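Local coordinates for Nitrate/nitrite binding protein NrtA (Synechocystis sp., PDB 2G29), which binds nitrate in the periplasm as the solute-binding subunit of an ABC transporter for nitrate uptake, probably also involved in nitrite transport, at residues 78-83 with 90-95; 198-203 with 221-226. All blocks are in the same frame, centred on the assembly; numbering follows the deposited sequence.

Contact 1 of 2, residues 78-83 with 90-95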
loop_
_atom_site.group_PDB
_atom_site.type_symbol
_atom_site.label_atom_id
_atom_site.label_comp_id
_atom_site.label_asym_id
_atom_site.label_seq_id
_atom_site.Cartn_x
_atom_site.Cartn_y
_atom_site.Cartn_z
ATOM N N ASP A 78 11.969 -0.515 -11.510
ATOM C CA ASP A 78 12.854 -0.825 -12.648
ATOM C C ASP A 78 12.134 -1.631 -13.731
ATOM O O ASP A 78 12.258 -1.335 -14.934
ATOM C CB ASP A 78 14.084 -1.629 -12.217
ATOM C CG ASP A 78 15.024 -0.842 -11.302
ATOM O OD1 ASP A 78 15.013 0.415 -11.310
ATOM O OD2 ASP A 78 15.828 -1.466 -10.583
ATOM N N ASN A 79 11.393 -2.644 -13.320
ATOM C CA ASN A 79 10.696 -3.477 -14.287
ATOM C C ASN A 79 9.544 -2.764 -14.979
ATOM O O ASN A 79 9.243 -3.060 -16.129
ATOM C CB ASN A 79 10.256 -4.787 -13.610
ATOM C CG ASN A 79 11.427 -5.729 -13.395
ATOM O OD1 ASN A 79 12.289 -5.823 -14.268
ATOM N ND2 ASN A 79 11.477 -6.428 -12.244
ATOM N N LEU A 80 8.903 -1.818 -14.300
ATOM C CA LEU A 80 7.836 -1.045 -14.933
ATOM C C LEU A 80 8.442 -0.061 -15.947
ATOM O O LEU A 80 7.861 0.168 -16.997
ATOM C CB LEU A 80 7.019 -0.284 -13.879
ATOM C CG LEU A 80 6.028 -1.166 -13.106
ATOM C CD1 LEU A 80 5.584 -0.407 -11.873
ATOM C CD2 LEU A 80 4.811 -1.500 -13.953
ATOM N N VAL A 81 9.592 0.530 -15.625
ATOM C CA VAL A 81 10.246 1.447 -16.567
ATOM C C VAL A 81 10.665 0.644 -17.825
ATOM O O VAL A 81 10.523 1.109 -18.963
ATOM C CB VAL A 81 11.453 2.164 -15.903
ATOM C CG1 VAL A 81 12.263 2.897 -16.949
ATOM C CG2 VAL A 81 10.949 3.170 -14.876
ATOM N N LEU A 82 11.112 -0.591 -17.618
ATOM C CA LEU A 82 11.457 -1.422 -18.757
ATOM C C LEU A 82 10.261 -1.807 -19.650
ATOM O O LEU A 82 10.352 -1.714 -20.904
ATOM C CB LEU A 82 12.108 -2.717 -18.300
ATOM C CG LEU A 82 13.576 -2.730 -17.947
ATOM C CD1 LEU A 82 13.882 -4.172 -17.541
ATOM C CD2 LEU A 82 14.462 -2.261 -19.115
ATOM N N GLY A 83 9.174 -2.291 -19.035
ATOM C CA GLY A 83 8.008 -2.730 -19.775
ATOM C C GLY A 83 8.237 -4.173 -20.182
ATOM O O GLY A 83 9.385 -4.633 -20.230
ATOM N N ASP A 90 4.233 -5.243 -17.101
ATOM C CA ASP A 90 3.191 -4.361 -17.622
ATOM C C ASP A 90 2.428 -3.599 -16.546
ATOM O O ASP A 90 1.847 -2.536 -16.822
ATOM C CB ASP A 90 2.160 -5.189 -18.415
ATOM C CG ASP A 90 2.792 -6.008 -19.551
ATOM O OD1 ASP A 90 3.350 -5.404 -20.484
ATOM O OD2 ASP A 90 2.732 -7.254 -19.487
ATOM N N GLY A 91 2.387 -4.170 -15.342
ATOM C CA GLY A 91 1.671 -3.532 -14.260
ATOM C C GLY A 91 2.072 -4.191 -12.960
ATOM O O GLY A 91 2.880 -5.127 -12.943
ATOM N N ALA A 92 1.483 -3.740 -11.860
ATOM C CA ALA A 92 1.871 -4.275 -10.559
ATOM C C ALA A 92 0.927 -3.919 -9.437
ATOM O O ALA A 92 0.175 -2.950 -9.534
ATOM C CB ALA A 92 3.245 -3.677 -10.173
ATOM N N HIS A 93 1.015 -4.733 -8.377
ATOM C CA HIS A 93 0.416 -4.451 -7.075
ATOM C C HIS A 93 1.499 -3.423 -6.673
ATOM O O HIS A 93 2.685 -3.718 -6.687
ATOM C CB HIS A 93 0.400 -5.762 -6.256
ATOM C CG HIS A 93 0.859 -5.651 -4.824
ATOM N ND1 HIS A 93 0.040 -5.304 -3.769
ATOM C CD2 HIS A 93 2.049 -6.006 -4.281
ATOM C CE1 HIS A 93 0.705 -5.469 -2.626
ATOM N NE2 HIS A 93 1.914 -5.899 -2.914
ATOM N N ILE A 94 1.084 -2.211 -6.311
ATOM C CA ILE A 94 2.041 -1.137 -6.088
ATOM C C ILE A 94 1.610 -0.095 -5.065
ATOM O O ILE A 94 0.431 0.121 -4.830
ATOM C CB ILE A 94 2.320 -0.472 -7.473
ATOM C CG1 ILE A 94 3.558 0.425 -7.404
ATOM C CG2 ILE A 94 1.090 0.292 -7.951
ATOM C CD1 ILE A 94 4.204 0.648 -8.829
ATOM N N LEU A 95 2.583 0.552 -4.435
ATOM C CA LEU A 95 2.251 1.617 -3.477
ATOM C C LEU A 95 1.537 2.725 -4.289
ATOM O O LEU A 95 2.006 3.107 -5.378
ATOM C CB LEU A 95 3.546 2.178 -2.882
ATOM C CG LEU A 95 4.483 1.153 -2.233
ATOM C CD1 LEU A 95 5.696 1.854 -1.597
ATOM C CD2 LEU A 95 3.748 0.377 -1.141
#
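L80 carries the side-chain contact of helix 73-82 with strand 91-95, its two methyls dividing the strand between G91 on one side and A92 with I94 on the other. Just before it, N79 takes part in a backbone hydrogen bond with I89, next to the second segment, while its ND2 is hydrogen-bonded to Q70 OE1. At L80 the CG lies anti to the carbonyl carbon (chi1 -77°), and the isobutyl group extends to the strand. L80 CD2 rests on the main chain at G91, 3.8 Å from G91 CA and 4.1 Å from D90 C. The other methyl takes a different direction. L80 CD1 approaches A92 CB loosely, at 4.4 Å, and meets I94 CD1 tip to tip at 3.5 Å, a tight distance for two methyl carbons. I94 contributes its half of that meeting through a CG1 placed anti to the backbone N (chi1 -166°). Further on, the helix ends: G83 N bonds back to N79 O at 3.0 Å, and G83, with positive phi, is the first residue to leave helical geometry. The touching residues are all buried, the side-chain contacts are apolar, and no hydrogen bond joins the two segments. R245, whose NH1 bonds to L80 O, links the helix to strand 240-245. I94 also touches W73, an experimentally established nitrate-binding residue at the start of the same helix. Helix 73-82 thus lies against strand 91-95 within the beta-alpha-beta crossover from strand 66-69, and strand 91-95 lies between strands 36-39 and 240-245.

Contact 2 of 2, residues 198-203 with 221-226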
loop_
_atom_site.group_PDB
_atom_site.type_symbol
_atom_site.label_atom_id
_atom_site.label_comp_id
_atom_site.label_asym_id
_atom_site.label_seq_id
_atom_site.Cartn_x
_atom_site.Cartn_y
_atom_site.Cartn_z
ATOM N N ALA A 198 14.571 -9.189 8.818
ATOM C CA ALA A 198 16.003 -9.519 8.917
ATOM C C ALA A 198 16.817 -8.304 9.336
ATOM O O ALA A 198 17.806 -8.418 10.084
ATOM C CB ALA A 198 16.515 -10.036 7.581
ATOM N N ASN A 199 16.413 -7.135 8.861
ATOM C CA ASN A 199 17.125 -5.915 9.208
ATOM C C ASN A 199 16.935 -5.499 10.658
ATOM O O ASN A 199 17.910 -5.104 11.310
ATOM C CB ASN A 199 16.721 -4.775 8.268
ATOM C CG ASN A 199 17.562 -4.755 7.018
ATOM O OD1 ASN A 199 18.550 -4.023 6.944
ATOM N ND2 ASN A 199 17.211 -5.584 6.045
ATOM N N VAL A 200 15.717 -5.609 11.195
ATOM C CA VAL A 200 15.546 -5.192 12.582
ATOM C C VAL A 200 16.326 -6.150 13.493
ATOM O O VAL A 200 16.843 -5.757 14.540
ATOM C CB VAL A 200 14.029 -5.037 12.998
ATOM C CG1 VAL A 200 13.368 -6.377 13.207
ATOM C CG2 VAL A 200 13.935 -4.136 14.256
ATOM N N LYS A 201 16.468 -7.389 13.049
ATOM C CA LYS A 201 17.238 -8.375 13.807
ATOM C C LYS A 201 18.689 -7.962 13.959
ATOM O O LYS A 201 19.357 -8.395 14.907
ATOM C CB LYS A 201 17.151 -9.750 13.141
ATOM C CG LYS A 201 15.735 -10.285 13.005
ATOM C CD LYS A 201 15.717 -11.624 12.285
ATOM C CE LYS A 201 16.813 -12.542 12.802
ATOM N NZ LYS A 201 18.102 -12.321 12.092
ATOM N N VAL A 202 19.233 -7.230 12.991
ATOM C CA VAL A 202 20.639 -6.801 13.092
ATOM C C VAL A 202 20.750 -5.318 13.446
ATOM O O VAL A 202 21.772 -4.678 13.186
ATOM C CB VAL A 202 21.439 -7.083 11.786
ATOM C CG1 VAL A 202 21.647 -8.580 11.644
ATOM C CG2 VAL A 202 20.722 -6.521 10.570
ATOM N N ASN A 203 19.682 -4.781 14.034
ATOM C CA ASN A 203 19.636 -3.388 14.462
ATOM C C ASN A 203 19.973 -2.360 13.379
ATOM O O ASN A 203 20.674 -1.368 13.636
ATOM C CB ASN A 203 20.572 -3.176 15.675
ATOM C CG ASN A 203 20.155 -1.989 16.511
ATOM O OD1 ASN A 203 18.956 -1.763 16.709
ATOM N ND2 ASN A 203 21.126 -1.226 17.024
ATOM N N GLN A 221 8.253 -13.598 16.030
ATOM C CA GLN A 221 9.651 -13.976 16.165
ATOM C C GLN A 221 10.299 -13.321 17.386
ATOM O O GLN A 221 11.426 -13.656 17.747
ATOM C CB GLN A 221 10.429 -13.638 14.872
ATOM C CG GLN A 221 10.025 -14.550 13.728
ATOM C CD GLN A 221 10.923 -14.486 12.508
ATOM O OE1 GLN A 221 10.571 -15.012 11.447
ATOM N NE2 GLN A 221 12.074 -13.864 12.641
ATOM N N GLY A 222 9.579 -12.386 18.012
ATOM C CA GLY A 222 10.092 -11.706 19.191
ATOM C C GLY A 222 11.230 -10.756 18.926
ATOM O O GLY A 222 12.043 -10.507 19.819
ATOM N N VAL A 223 11.298 -10.211 17.716
ATOM C CA VAL A 223 12.408 -9.323 17.379
ATOM C C VAL A 223 12.024 -7.862 17.368
ATOM O O VAL A 223 12.808 -7.007 16.949
ATOM C CB VAL A 223 13.060 -9.704 16.019
ATOM C CG1 VAL A 223 13.622 -11.127 16.135
ATOM C CG2 VAL A 223 12.039 -9.630 14.889
ATOM N N GLY A 224 10.829 -7.581 17.871
ATOM C CA GLY A 224 10.351 -6.209 17.963
ATOM C C GLY A 224 8.912 -6.243 18.425
ATOM O O GLY A 224 8.373 -7.321 18.661
ATOM N N TYR A 225 8.308 -5.076 18.634
ATOM C CA TYR A 225 6.886 -5.021 18.980
ATOM C C TYR A 225 6.196 -3.987 18.088
ATOM O O TYR A 225 6.848 -3.207 17.405
ATOM C CB TYR A 225 6.660 -4.713 20.470
ATOM C CG TYR A 225 6.927 -3.294 20.923
ATOM C CD1 TYR A 225 5.874 -2.393 21.088
ATOM C CD2 TYR A 225 8.221 -2.879 21.264
ATOM C CE1 TYR A 225 6.095 -1.121 21.594
ATOM C CE2 TYR A 225 8.458 -1.612 21.772
ATOM C CZ TYR A 225 7.398 -0.735 21.942
ATOM O OH TYR A 225 7.591 0.517 22.482
ATOM N N GLN A 226 4.875 -4.028 18.061
ATOM C CA GLN A 226 4.114 -3.141 17.206
ATOM C C GLN A 226 3.512 -1.983 17.950
ATOM O O GLN A 226 2.860 -2.180 18.970
ATOM C CB GLN A 226 3.014 -3.939 16.477
ATOM C CG GLN A 226 2.197 -3.089 15.476
ATOM C CD GLN A 226 1.549 -3.904 14.357
ATOM O OE1 GLN A 226 0.878 -3.351 13.472
ATOM N NE2 GLN A 226 1.762 -5.191 14.373
#
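V223 packs against V200 and K201 where two consecutive beta-alpha-beta units of a periplasmic-binding-protein sheet meet, just past helix 214-221 and at the C-terminal end of helix 196-201. The closest CA pair is K201 with V223, 6.1 Å apart, and the side chains cross at a slant. V223 CG2 lies nearest V200, 3.9 Å from V200 CG1, while V223 CG1 lies nearest K201, 3.9 Å from K201 CG. V200 CG1 also meets the backbone, 3.8 Å from V223 O. It is the aliphatic base of the lysine that touches; bends at chi3 (44°) and chi4 (-87°) carry K201 NZ away, to 6.2 Å from V223 CG1. Near Q221 the approach is looser, with K201 CD 4.3 Å from Q221 NE2, and no hydrogen bond crosses the contact. Helix 214-221 closes in a Schellman motif at G222, whose positive-phi turn leads the chain into V223, and the V223 side chain also touches T218. The other helix ends likewise, with N203 as the C-prime residue. Farther out, Y225 OH is hydrogen-bonded to Y134 O and V139 N. Within the Schellman turn of helix 196-201, N203 N bonds to V200 O at 3.0 Å.

From the N terminus, contact 1 comes first, closing a short connection of six residues between helix 73-82 and strand 91-95. Contact 2 opens much later and spans 17 residues, including strand 207-211 and helix 214-221. The two are in series, neither nested nor crossed, and their nearest atoms stay about 15 Å apart. Each belongs to a different five-stranded mixed sheet, and both sheets share the strand order 2-1-3-n-4 known from type II periplasmic binding proteins, consistent with the two domains of the C-clamp. Contact 1 ties a helix to its following strand near the nitrate site; contact 2, away from it, joins the end of helix 196-201 to the turn that leads from helix 214-221 into strand 225-229.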